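Local coordinates for protein alpha-fucosidase GH29 (Fusarium graminearum, PDB 4PSR) that hydrolyses alpha-L-fucosides as a family 29 glycoside hydrolase, probably including the alpha-1,6-linked fucose on the innermost N-acetylglucosamine of glycoproteins, at residues G74-I79 with T189-L194; I111-G116 with N162-V167; E449-K454 with A484-L489; E537-I542 with G575-I580. One frame throughout, in Å; residues are numbered along the deposited sequence.

Contact 1 (G74-I79 with T189-L194)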
loop_
_atom_site.group_PDB
_atom_site.type_symbol
_atom_site.label_atom_id
_atom_site.label_comp_id
_atom_site.label_asym_id
_atom_site.label_seq_id
_atom_site.Cartn_x
_atom_site.Cartn_y
_atom_site.Cartn_z
ATOM N N GLY A 74 7.985 17.582 29.050
ATOM C CA GLY A 74 7.577 16.328 28.465
ATOM C C GLY A 74 6.804 16.494 27.162
ATOM O O GLY A 74 6.416 17.607 26.759
ATOM N N TYR A 75 6.566 15.366 26.501
ATOM C CA TYR A 75 5.884 15.390 25.207
ATOM C C TYR A 75 4.512 16.068 25.295
ATOM O O TYR A 75 4.087 16.768 24.370
ATOM C CB TYR A 75 5.743 13.972 24.640
ATOM C CG TYR A 75 5.028 13.983 23.303
ATOM C CD1 TYR A 75 5.602 14.610 22.213
ATOM C CD2 TYR A 75 3.777 13.427 23.148
ATOM C CE1 TYR A 75 4.946 14.687 21.010
ATOM C CE2 TYR A 75 3.120 13.475 21.924
ATOM C CZ TYR A 75 3.710 14.112 20.876
ATOM O OH TYR A 75 3.131 14.208 19.621
ATOM N N GLU A 76 3.840 15.898 26.419
ATOM C CA GLU A 76 2.521 16.480 26.594
ATOM C C GLU A 76 2.531 18.004 26.425
ATOM O O GLU A 76 1.508 18.602 26.064
ATOM C CB GLU A 76 1.917 16.081 27.946
ATOM C CG GLU A 76 2.627 16.621 29.188
ATOM C CD GLU A 76 3.836 15.811 29.670
ATOM O OE1 GLU A 76 4.342 14.900 28.982
ATOM O OE2 GLU A 76 4.313 16.124 30.802
ATOM N N ASN A 77 3.675 18.657 26.652
ATOM C CA ASN A 77 3.755 20.105 26.431
ATOM C C ASN A 77 3.523 20.527 24.965
ATOM O O ASN A 77 3.121 21.672 24.707
ATOM C CB ASN A 77 5.114 20.666 26.872
ATOM C CG ASN A 77 5.262 20.806 28.375
ATOM O OD1 ASN A 77 4.394 20.420 29.165
ATOM N ND2 ASN A 77 6.402 21.357 28.784
ATOM N N PHE A 78 3.850 19.672 23.988
ATOM C CA PHE A 78 3.563 20.018 22.592
ATOM C C PHE A 78 2.051 20.118 22.339
ATOM O O PHE A 78 1.609 20.887 21.474
ATOM C CB PHE A 78 4.177 19.007 21.621
ATOM C CG PHE A 78 5.688 19.052 21.533
ATOM C CD1 PHE A 78 6.351 20.111 20.952
ATOM C CD2 PHE A 78 6.430 17.990 22.001
ATOM C CE1 PHE A 78 7.751 20.105 20.856
ATOM C CE2 PHE A 78 7.806 17.979 21.891
ATOM C CZ PHE A 78 8.459 19.033 21.334
ATOM N N ILE A 79 1.276 19.349 23.089
ATOM C CA ILE A 79 -0.178 19.310 22.959
ATOM C C ILE A 79 -0.823 20.424 23.786
ATOM O O ILE A 79 -1.690 21.156 23.285
ATOM C CB ILE A 79 -0.711 17.929 23.407
ATOM C CG1 ILE A 79 -0.208 16.856 22.422
ATOM C CG2 ILE A 79 -2.255 17.932 23.522
ATOM C CD1 ILE A 79 -0.301 15.448 22.919
ATOM N N THR A 189 -3.405 10.099 36.160
ATOM C CA THR A 189 -4.096 9.102 35.365
ATOM C C THR A 189 -4.388 9.608 33.953
ATOM O O THR A 189 -4.424 8.814 33.008
ATOM C CB THR A 189 -5.381 8.624 36.038
ATOM O OG1 THR A 189 -6.263 9.721 36.221
ATOM C CG2 THR A 189 -5.080 8.018 37.410
ATOM N N SER A 190 -4.587 10.911 33.782
ATOM C CA SER A 190 -4.809 11.435 32.435
ATOM C C SER A 190 -3.535 11.307 31.616
ATOM O O SER A 190 -3.555 10.815 30.477
ATOM C CB SER A 190 -5.262 12.898 32.482
ATOM O OG SER A 190 -5.399 13.379 31.152
ATOM N N LEU A 191 -2.407 11.710 32.190
ATOM C CA LEU A 191 -1.139 11.586 31.507
ATOM C C LEU A 191 -0.773 10.127 31.212
ATOM O O LEU A 191 -0.183 9.833 30.172
ATOM C CB LEU A 191 -0.025 12.299 32.287
ATOM C CG LEU A 191 1.305 12.478 31.539
ATOM C CD1 LEU A 191 1.141 13.228 30.222
ATOM C CD2 LEU A 191 2.311 13.173 32.452
ATOM N N GLN A 192 -1.136 9.209 32.095
ATOM C CA GLN A 192 -0.939 7.796 31.825
ATOM C C GLN A 192 -1.624 7.373 30.531
ATOM O O GLN A 192 -1.098 6.542 29.795
ATOM C CB GLN A 192 -1.462 6.942 32.961
ATOM C CG GLN A 192 -0.647 6.969 34.258
ATOM C CD GLN A 192 -1.309 6.150 35.353
ATOM O OE1 GLN A 192 -2.423 5.654 35.192
ATOM N NE2 GLN A 192 -0.631 6.020 36.483
ATOM N N LYS A 193 -2.797 7.929 30.264
ATOM C CA LYS A 193 -3.515 7.584 29.036
ATOM C C LYS A 193 -2.716 8.032 27.800
ATOM O O LYS A 193 -2.595 7.279 26.830
ATOM C CB LYS A 193 -4.912 8.193 29.009
ATOM C CG LYS A 193 -5.735 7.791 27.771
ATOM C CD LYS A 193 -7.140 8.406 27.793
ATOM C CE LYS A 193 -8.020 7.820 28.898
ATOM N NZ LYS A 193 -9.315 8.551 28.914
ATOM N N LEU A 194 -2.174 9.235 27.811
ATOM C CA LEU A 194 -1.341 9.702 26.695
ATOM C C LEU A 194 -0.138 8.773 26.451
ATOM O O LEU A 194 0.165 8.392 25.307
ATOM C CB LEU A 194 -0.855 11.130 26.916
ATOM C CG LEU A 194 -0.039 11.713 25.757
ATOM C CD1 LEU A 194 -0.904 12.063 24.542
ATOM C CD2 LEU A 194 0.746 12.928 26.241
#
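Glu76 runs at about a right angle across the end of Leu191, and every atom of its side chain has a leucine methyl within van der Waals distance. CB lies 3.7 Å from Leu191 CD1 and 3.8 Å from Leu194 CD2, so CB rests against both leucines at once, their methyls coming from the same side. Farther along, CG and CD of Glu76 both keep 3.8 Å from Leu191 CD1. At the carboxylate the two oxygens divide between the branches: OE1 is nearest CD1, while OE2 is 3.9 Å from Leu191 CD2. CG stands between the backbone N and carbonyl carbon (chi1 66°), and the chain then bends at chi2 (-84°); these two turns lay it against Leu191. One helical turn on, Ile79 meets Leu194 tip to tip, CD1 to CD1 at 3.8 Å. The Tyr75 ring is looser, its CD2 4.4 Å from Leu194 CD2, and its hydroxyl is hydrogen-bonded to Asp128. Every approach between the two segments is thus van der Waals packing. The contact joins two short helices, 76-80 and 189-195, which belong to connections following barrel strands 29-33 and 165-170 respectively. The segment between strand 119-125 and helix 151-161 holds both: Phe130 packs on Ile79, and Glu139 binds Ser190 and Lys193.

Contact 2 (I111-G116 with N162-V167)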
loop_
_atom_site.group_PDB
_atom_site.type_symbol
_atom_site.label_atom_id
_atom_site.label_comp_id
_atom_site.label_asym_id
_atom_site.label_seq_id
_atom_site.Cartn_x
_atom_site.Cartn_y
_atom_site.Cartn_z
ATOM N N ILE A 111 -5.572 19.501 -4.059
ATOM C CA ILE A 111 -4.301 19.006 -4.572
ATOM C C ILE A 111 -4.276 17.465 -4.573
ATOM O O ILE A 111 -3.857 16.826 -5.526
ATOM C CB ILE A 111 -3.113 19.603 -3.766
ATOM C CG1 ILE A 111 -3.009 21.111 -4.019
ATOM C CG2 ILE A 111 -1.815 18.903 -4.106
ATOM C CD1 ILE A 111 -2.260 21.872 -2.951
ATOM N N VAL A 112 -4.747 16.870 -3.481
ATOM C CA VAL A 112 -4.811 15.416 -3.409
ATOM C C VAL A 112 -5.743 14.847 -4.512
ATOM O O VAL A 112 -5.413 13.885 -5.189
ATOM C CB VAL A 112 -5.213 14.962 -1.992
ATOM C CG1 VAL A 112 -5.507 13.484 -1.961
ATOM C CG2 VAL A 112 -4.086 15.298 -0.987
ATOM N N LYS A 113 -6.908 15.462 -4.686
ATOM C CA LYS A 113 -7.818 15.051 -5.746
ATOM C C LYS A 113 -7.132 15.168 -7.108
ATOM O O LYS A 113 -7.205 14.266 -7.954
ATOM C CB LYS A 113 -9.080 15.908 -5.726
ATOM C CG LYS A 113 -10.079 15.546 -6.795
ATOM C CD LYS A 113 -10.608 14.122 -6.639
ATOM C CE LYS A 113 -11.737 13.818 -7.615
ATOM N NZ LYS A 113 -12.257 12.438 -7.434
ATOM N N GLY A 114 -6.436 16.278 -7.299
ATOM C CA GLY A 114 -5.724 16.539 -8.539
ATOM C C GLY A 114 -4.589 15.566 -8.839
ATOM O O GLY A 114 -4.222 15.354 -9.988
ATOM N N SER A 115 -4.093 14.886 -7.800
ATOM C CA SER A 115 -3.037 13.873 -7.967
ATOM C C SER A 115 -3.525 12.555 -8.580
ATOM O O SER A 115 -2.709 11.709 -8.946
ATOM C CB SER A 115 -2.326 13.555 -6.635
ATOM O OG SER A 115 -3.093 12.709 -5.784
ATOM N N GLY A 116 -4.843 12.361 -8.633
ATOM C CA GLY A 116 -5.433 11.135 -9.117
ATOM C C GLY A 116 -5.739 10.111 -8.018
ATOM O O GLY A 116 -6.112 8.991 -8.316
ATOM N N ASN A 162 -15.050 15.860 -2.216
ATOM C CA ASN A 162 -14.208 15.751 -3.395
ATOM C C ASN A 162 -14.194 14.359 -4.046
ATOM O O ASN A 162 -13.326 14.033 -4.841
ATOM C CB ASN A 162 -12.811 16.286 -3.064
ATOM C CG ASN A 162 -12.805 17.776 -2.964
ATOM O OD1 ASN A 162 -12.724 18.472 -3.992
ATOM N ND2 ASN A 162 -12.938 18.301 -1.770
ATOM N N ASP A 163 -15.179 13.555 -3.662
ATOM C CA ASP A 163 -15.499 12.290 -4.315
ATOM C C ASP A 163 -14.366 11.264 -4.352
ATOM O O ASP A 163 -14.139 10.598 -5.375
ATOM C CB ASP A 163 -16.052 12.549 -5.721
ATOM C CG ASP A 163 -17.317 13.389 -5.700
ATOM O OD1 ASP A 163 -18.208 13.122 -4.868
ATOM O OD2 ASP A 163 -17.408 14.333 -6.517
ATOM N N MET A 164 -13.699 11.124 -3.206
ATOM C CA MET A 164 -12.722 10.078 -2.963
ATOM C C MET A 164 -13.237 9.233 -1.801
ATOM O O MET A 164 -13.975 9.713 -0.933
ATOM C CB MET A 164 -11.348 10.671 -2.621
ATOM C CG MET A 164 -10.724 11.430 -3.766
ATOM S SD MET A 164 -9.162 12.211 -3.411
ATOM C CE MET A 164 -9.671 13.510 -2.305
ATOM N N LYS A 165 -12.854 7.966 -1.807
ATOM C CA LYS A 165 -13.060 7.092 -0.650
ATOM C C LYS A 165 -12.170 7.554 0.488
ATOM O O LYS A 165 -11.097 8.127 0.270
ATOM C CB LYS A 165 -12.759 5.634 -1.034
ATOM C CG LYS A 165 -13.701 5.044 -2.085
ATOM C CD LYS A 165 -14.852 4.304 -1.455
ATOM C CE LYS A 165 -15.754 3.609 -2.481
ATOM N NZ LYS A 165 -16.837 2.885 -1.772
ATOM N N LEU A 166 -12.596 7.281 1.710
ATOM C CA LEU A 166 -11.900 7.740 2.905
ATOM C C LEU A 166 -11.088 6.611 3.544
ATOM O O LEU A 166 -11.650 5.561 3.930
ATOM C CB LEU A 166 -12.896 8.276 3.935
ATOM C CG LEU A 166 -12.318 8.777 5.261
ATOM C CD1 LEU A 166 -11.451 9.985 5.084
ATOM C CD2 LEU A 166 -13.427 9.059 6.268
ATOM N N VAL A 167 -9.781 6.850 3.676
ATOM C CA VAL A 167 -8.914 6.006 4.498
ATOM C C VAL A 167 -8.583 6.742 5.790
ATOM O O VAL A 167 -8.329 7.960 5.791
ATOM C CB VAL A 167 -7.615 5.560 3.757
ATOM C CG1 VAL A 167 -6.813 6.743 3.220
ATOM C CG2 VAL A 167 -6.742 4.682 4.648
#
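Val112 and Lys113 press against Met164 at the end of a barrel helix in this TIM-barrel, or (beta/alpha)8, domain. Helix 105-114 leads into strand 119-125, and the loop containing Asn162 leads from helix 151-161 into the adjacent parallel strand 165-170. Both segments therefore lie at the N-terminal side of the barrel strands, away from the C-terminal ends where TIM barrels carry their active sites. Val112 comes first: its CG1 is 4.1 Å from Met164 SD, the two side chains crossing at about a right angle, and Ala120 of strand 119-125 touches both. At Lys113 the backbone itself takes part, with CA 3.9 Å from Met164 SD. The extended chi2 of the methionine (177°) carries SD to the helix, and the bend at chi3 (-70°) then turns CE along it, toward Lys113 N and Val112 CG1. The lysine side chain slides past Met164 in the opposite direction, its CD 3.9 Å from Met164 CG. Its NZ makes two weak hydrogen bonds across the contact, at 3.2 Å to Asn162 O and 3.3 Å to Asp163 O, and because Lys113 is modelled in two conformers this grip is provisional. Asn162 directs its own OD1 to Lys110. Ser115 folds back on the helix, its OG donating to a lone pair of Val112 O at 2.7 Å in the carbonyl plane; that same oxygen also accepts from Ser115 N. Gly116, at positive phi (93°), ends the helix in a Schellman motif, its N 3.1 Å from Lys113 O.

Contact 3 (E449-K454 with A484-L489)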
loop_
_atom_site.group_PDB
_atom_site.type_symbol
_atom_site.label_atom_id
_atom_site.label_comp_id
_atom_site.label_asym_id
_atom_site.label_seq_id
_atom_site.Cartn_x
_atom_site.Cartn_y
_atom_site.Cartn_z
ATOM N N GLU A 449 -1.151 -0.092 -30.133
ATOM C CA GLU A 449 -1.368 1.343 -30.158
ATOM C C GLU A 449 -0.577 1.999 -29.037
ATOM O O GLU A 449 -0.453 1.441 -27.944
ATOM C CB GLU A 449 -2.840 1.675 -29.939
ATOM C CG GLU A 449 -3.799 1.002 -30.920
ATOM C CD GLU A 449 -5.241 1.202 -30.515
ATOM O OE1 GLU A 449 -5.687 0.593 -29.510
ATOM O OE2 GLU A 449 -5.933 1.978 -31.200
ATOM N N LEU A 450 -0.037 3.169 -29.308
ATOM C CA LEU A 450 0.582 4.019 -28.295
ATOM C C LEU A 450 -0.413 5.030 -27.762
ATOM O O LEU A 450 -1.044 5.778 -28.528
ATOM C CB LEU A 450 1.780 4.770 -28.874
ATOM C CG LEU A 450 2.684 5.507 -27.877
ATOM C CD1 LEU A 450 3.400 4.526 -26.952
ATOM C CD2 LEU A 450 3.721 6.370 -28.603
ATOM N N LEU A 451 -0.583 5.099 -26.445
ATOM C CA LEU A 451 -1.468 6.079 -25.858
ATOM C C LEU A 451 -0.874 7.464 -26.072
ATOM O O LEU A 451 0.322 7.668 -25.902
ATOM C CB LEU A 451 -1.684 5.797 -24.367
ATOM C CG LEU A 451 -2.841 4.864 -24.058
ATOM C CD1 LEU A 451 -2.580 3.491 -24.611
ATOM C CD2 LEU A 451 -3.070 4.817 -22.561
ATOM N N GLY A 452 -1.724 8.394 -26.498
ATOM C CA GLY A 452 -1.286 9.705 -26.929
ATOM C C GLY A 452 -1.321 10.803 -25.887
ATOM O O GLY A 452 -1.238 10.541 -24.694
ATOM N N ASP A 453 -1.460 12.051 -26.330
ATOM C CA ASP A 453 -1.239 13.203 -25.482
ATOM C C ASP A 453 -2.324 13.404 -24.464
ATOM O O ASP A 453 -2.075 13.955 -23.395
ATOM C CB ASP A 453 -1.147 14.486 -26.329
ATOM C CG ASP A 453 0.089 14.553 -27.182
ATOM O OD1 ASP A 453 0.880 13.589 -27.236
ATOM O OD2 ASP A 453 0.255 15.599 -27.870
ATOM N N LYS A 454 -3.546 13.003 -24.804
ATOM C CA LYS A 454 -4.665 13.089 -23.876
ATOM C C LYS A 454 -5.411 11.753 -23.885
ATOM O O LYS A 454 -5.422 11.042 -24.881
ATOM C CB LYS A 454 -5.591 14.282 -24.159
ATOM C CG LYS A 454 -6.599 14.116 -25.251
ATOM C CD LYS A 454 -7.706 15.179 -25.132
ATOM C CE LYS A 454 -8.683 15.042 -26.291
ATOM N NZ LYS A 454 -10.074 15.382 -25.928
ATOM N N ALA A 484 6.443 7.970 -18.152
ATOM C CA ALA A 484 6.427 6.639 -18.728
ATOM C C ALA A 484 5.497 6.702 -19.950
ATOM O O ALA A 484 4.761 7.682 -20.120
ATOM C CB ALA A 484 5.915 5.608 -17.693
ATOM N N TYR A 485 5.553 5.663 -20.783
ATOM C CA TYR A 485 4.791 5.600 -22.035
ATOM C C TYR A 485 4.058 4.276 -22.080
ATOM O O TYR A 485 4.550 3.280 -21.574
ATOM C CB TYR A 485 5.715 5.773 -23.261
ATOM C CG TYR A 485 6.406 7.117 -23.245
ATOM C CD1 TYR A 485 7.610 7.287 -22.584
ATOM C CD2 TYR A 485 5.849 8.231 -23.861
ATOM C CE1 TYR A 485 8.227 8.524 -22.516
ATOM C CE2 TYR A 485 6.477 9.482 -23.794
ATOM C CZ TYR A 485 7.670 9.609 -23.150
ATOM O OH TYR A 485 8.308 10.830 -23.081
ATOM N N VAL A 486 2.871 4.273 -22.670
ATOM C CA VAL A 486 2.012 3.104 -22.627
ATOM C C VAL A 486 1.639 2.577 -24.000
ATOM O O VAL A 486 1.049 3.301 -24.817
ATOM C CB VAL A 486 0.694 3.391 -21.840
ATOM C CG1 VAL A 486 -0.158 2.143 -21.716
ATOM C CG2 VAL A 486 0.960 3.965 -20.455
ATOM N N LEU A 487 1.923 1.307 -24.219
ATOM C CA LEU A 487 1.426 0.561 -25.379
ATOM C C LEU A 487 0.200 -0.252 -24.982
ATOM O O LEU A 487 0.135 -0.830 -23.888
ATOM C CB LEU A 487 2.500 -0.369 -25.924
ATOM C CG LEU A 487 3.717 0.309 -26.555
ATOM C CD1 LEU A 487 4.886 -0.625 -26.647
ATOM C CD2 LEU A 487 3.368 0.856 -27.955
ATOM N N LYS A 488 -0.767 -0.325 -25.895
ATOM C CA LYS A 488 -2.011 -1.064 -25.672
ATOM C C LYS A 488 -2.107 -2.137 -26.726
ATOM O O LYS A 488 -2.147 -1.812 -27.932
ATOM C CB LYS A 488 -3.214 -0.122 -25.737
ATOM C CG LYS A 488 -4.571 -0.782 -25.637
ATOM C CD LYS A 488 -5.676 0.254 -25.709
ATOM C CE LYS A 488 -7.042 -0.359 -25.546
ATOM N NZ LYS A 488 -8.099 0.678 -25.603
ATOM N N LEU A 489 -2.131 -3.391 -26.309
ATOM C CA LEU A 489 -2.154 -4.544 -27.221
ATOM C C LEU A 489 -3.493 -5.236 -27.085
ATOM O O LEU A 489 -3.844 -5.719 -26.028
ATOM C CB LEU A 489 -1.026 -5.531 -26.904
ATOM C CG LEU A 489 0.414 -5.217 -27.344
ATOM C CD1 LEU A 489 0.923 -3.957 -26.697
ATOM C CD2 LEU A 489 1.332 -6.348 -26.990
HETATM O O HOH W 1 -4.687 -1.883 -29.186
HETATM O O HOH W 2 -8.030 1.191 -28.376
HETATM O O HOH W 3 2.572 6.844 -24.314
#
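Glu449 and Lys488 form an antiparallel hydrogen-bonded pair, with Lys488 N 2.7 Å from Glu449 O and Glu449 N 3.0 Å from Lys488 O. The first bond is the straighter at its acceptor; in the second the donor is tilted from the carbonyl plane. Two residues on, Leu451 N reaches Val486 O at 2.9 Å with an N-H...O angle of 173°. The return bond of this pair is made through water 3, which donates to Leu451 O and accepts from Val486 N. The axes of strands 449-451 and 485-489 run at 143°, twisted well away from exact antiparallel. Strand 485-491 lies between 445-451 and 415-420 in the antiparallel sheet of the C-terminal domain. The side chains of Glu449 and Lys488 lie side by side, pointing the same way, but OE1 and NZ stay 4.6 Å apart. The fully extended lysine chain (chi1 175°, CG opposite the backbone N) runs alongside Glu449, bringing its CD to 3.8 Å from OE1. Water 2 bridges them, donating to Glu449 OE1 and accepting from Lys488 NZ. On the same face Leu451 crosses the lysine at about a right angle, its CD1 3.8 Å from Lys488 CB, and Tyr369 of helix 353-369 packs on Leu451 and Val486. The other face carries the non-hydrogen-bonded pair Leu450 and Leu487, whose CD1 and CD2 respectively meet at 3.8 Å. Three backbone bonds thus join the strands directly. Lys488 NZ has its salt bridge with Glu371; the Glu449 carboxylate is linked to this ammonium by a water bridge, and any direct attraction over their separation is probably weaker than that of a salt bridge.

Contact 4 (E537-I542 with G575-I580); sequences EEIRSI and GSVGSI
Glu537 and Gly575 supply the direct polar link: Gly575 N donates to Glu537 O over 2.9 Å. The bond bends to 149° at the hydrogen, and the donor is tilted 20° from the carbonyl plane. The backbones come very close here, with CA of Glu537 only 4.0 Å from CA of Gly575. The glutamate also touches through CB, 4.2 Å from Gly575 CA, while its bond from CA to CB leads away overall. A second polar connection passes through water 4, which accepts from Val577 N at 3.2 Å and lies 3.2 Å from Ile539 O, spanning the gap between the loops. Both loops run into strands, 541-544 and 579-584, which belong to two different four-stranded antiparallel sheets. Each enters its sheet through a classic beta bulge: Arg540 and Ser541 both face Phe507 in one, and Gly578 and Ser579 both face Phe553 in the other. The apolar contacts lie between the sheets. Ile539 and Ile580 reach toward each other tip to tip, CD1 to CD1 at 4.1 Å. CG1 opposite the carbonyl carbon (chi1 -62° in Ile539, similar in Ile580), with an extended chi2, carries each CD1 out to the other. Val577 joins more loosely, its CG1 4.4 Å from Ile539 CD1. Val506 of strand 504-507 touches both isoleucines, and Leu552 of strand 548-553 touches Val577 and Ile580, so both sheets contribute side chains around the meeting point. The bulge serines bond outward in matching fashion: Ser541 OG with Lys509 O and Ala512 N, Ser579 OG with Gly555 O and Phe558 N.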
loop_
_atom_site.group_PDB
_atom_site.type_symbol
_atom_site.label_atom_id
_atom_site.label_comp_id
_atom_site.label_asym_id
_atom_site.label_seq_id
_atom_site.Cartn_x
_atom_site.Cartn_y
_atom_site.Cartn_z
ATOM N N GLU A 537 -8.255 -27.237 -8.816
ATOM C CA GLU A 537 -9.056 -28.410 -9.172
ATOM C C GLU A 537 -9.350 -28.493 -10.673
ATOM O O GLU A 537 -9.674 -29.577 -11.174
ATOM C CB GLU A 537 -10.379 -28.410 -8.392
ATOM C CG GLU A 537 -11.466 -27.527 -8.988
ATOM C CD GLU A 537 -12.374 -26.876 -7.958
ATOM O OE1 GLU A 537 -13.602 -26.836 -8.188
ATOM O OE2 GLU A 537 -11.864 -26.374 -6.937
ATOM N N GLU A 538 -9.258 -27.364 -11.382
ATOM C CA GLU A 538 -9.560 -27.301 -12.818
ATOM C C GLU A 538 -8.329 -27.426 -13.715
ATOM O O GLU A 538 -8.444 -27.398 -14.942
ATOM C CB GLU A 538 -10.296 -26.004 -13.160
ATOM C CG GLU A 538 -11.686 -25.937 -12.537
ATOM C CD GLU A 538 -12.463 -24.699 -12.929
ATOM O OE1 GLU A 538 -12.187 -24.125 -14.001
ATOM O OE2 GLU A 538 -13.364 -24.308 -12.159
ATOM N N ILE A 539 -7.152 -27.564 -13.116
ATOM C CA ILE A 539 -5.937 -27.761 -13.889
ATOM C C ILE A 539 -5.935 -29.157 -14.515
ATOM O O ILE A 539 -6.114 -30.149 -13.807
ATOM C CB ILE A 539 -4.677 -27.576 -13.010
ATOM C CG1 ILE A 539 -4.629 -26.135 -12.465
ATOM C CG2 ILE A 539 -3.430 -27.901 -13.818
ATOM C CD1 ILE A 539 -3.558 -25.959 -11.405
ATOM N N ARG A 540 -5.703 -29.216 -15.824
ATOM C CA ARG A 540 -5.660 -30.493 -16.542
ATOM C C ARG A 540 -4.356 -30.728 -17.298
ATOM O O ARG A 540 -4.126 -31.811 -17.839
ATOM C CB ARG A 540 -6.852 -30.607 -17.506
ATOM C CG ARG A 540 -8.227 -30.748 -16.821
ATOM C CD ARG A 540 -8.393 -32.068 -16.086
ATOM N NE ARG A 540 -7.432 -33.060 -16.555
ATOM C CZ ARG A 540 -7.603 -33.845 -17.614
ATOM N NH1 ARG A 540 -6.645 -34.698 -17.953
ATOM N NH2 ARG A 540 -8.720 -33.780 -18.334
ATOM N N SER A 541 -3.486 -29.725 -17.355
ATOM C CA SER A 541 -2.163 -29.910 -17.920
ATOM C C SER A 541 -1.222 -28.810 -17.406
ATOM O O SER A 541 -1.667 -27.768 -16.912
ATOM C CB SER A 541 -2.178 -29.971 -19.463
ATOM O OG SER A 541 -2.649 -28.770 -20.064
ATOM N N ILE A 542 0.069 -29.084 -17.524
ATOM C CA ILE A 542 1.102 -28.138 -17.139
ATOM C C ILE A 542 2.268 -28.260 -18.100
ATOM O O ILE A 542 2.660 -29.382 -18.478
ATOM C CB ILE A 542 1.567 -28.396 -15.702
ATOM C CG1 ILE A 542 2.660 -27.395 -15.286
ATOM C CG2 ILE A 542 2.071 -29.820 -15.533
ATOM C CD1 ILE A 542 2.920 -27.397 -13.794
ATOM N N GLY A 575 -9.086 -32.319 -10.360
ATOM C CA GLY A 575 -9.235 -32.388 -8.917
ATOM C C GLY A 575 -8.039 -32.907 -8.128
ATOM O O GLY A 575 -8.152 -33.126 -6.922
ATOM N N SER A 576 -6.896 -33.100 -8.782
ATOM C CA SER A 576 -5.724 -33.687 -8.119
ATOM C C SER A 576 -4.734 -32.664 -7.546
ATOM O O SER A 576 -3.882 -33.028 -6.738
ATOM C CB SER A 576 -4.963 -34.584 -9.083
ATOM O OG SER A 576 -4.399 -33.839 -10.147
ATOM N N VAL A 577 -4.812 -31.411 -7.984
ATOM C CA VAL A 577 -3.847 -30.397 -7.535
ATOM C C VAL A 577 -4.499 -29.374 -6.632
ATOM O O VAL A 577 -5.569 -28.879 -6.940
ATOM C CB VAL A 577 -3.251 -29.616 -8.710
ATOM C CG1 VAL A 577 -2.203 -28.616 -8.193
ATOM C CG2 VAL A 577 -2.627 -30.551 -9.704
ATOM N N GLY A 578 -3.833 -29.046 -5.529
ATOM C CA GLY A 578 -4.245 -27.935 -4.682
ATOM C C GLY A 578 -3.224 -26.796 -4.639
ATOM O O GLY A 578 -3.581 -25.649 -4.376
ATOM N N SER A 579 -1.967 -27.119 -4.873
ATOM C CA SER A 579 -0.883 -26.141 -4.763
ATOM C C SER A 579 0.343 -26.637 -5.522
ATOM O O SER A 579 0.487 -27.847 -5.783
ATOM C CB SER A 579 -0.563 -25.830 -3.285
ATOM O OG SER A 579 -0.329 -27.005 -2.520
ATOM N N ILE A 580 1.228 -25.714 -5.891
ATOM C CA ILE A 580 2.367 -26.031 -6.754
ATOM C C ILE A 580 3.629 -25.290 -6.326
ATOM O O ILE A 580 3.554 -24.111 -5.982
ATOM C CB ILE A 580 2.072 -25.654 -8.237
ATOM C CG1 ILE A 580 0.805 -26.364 -8.745
ATOM C CG2 ILE A 580 3.292 -25.958 -9.127
ATOM C CD1 ILE A 580 0.295 -25.852 -10.097
HETATM O O HOH W 4 -6.306 -30.513 -10.623
#

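Overall arrangement
Contacts 1 and 2 belong to the TIM-barrel domain; their centres are about 33 Å apart, and both segments of contact 2 fall between those of contact 1 in sequence. Contact 1 joins peripheral helices, contact 2 the approaches to neighbouring barrel strands 119-125 and 165-170. Contact 3 follows, in the six-stranded antiparallel sheet, its centre about 25 Å from that of contact 2. Helix 353-369 spans this boundary, packing on Ile111 and Ser115 of contact 2 and on Leu451 and Val486 of contact 3. Contact 4 comes last, between two further sheets, about 37 Å from contact 3 and about 58 Å from contact 1, centre to centre. The barrel is thus followed by successive all-beta parts.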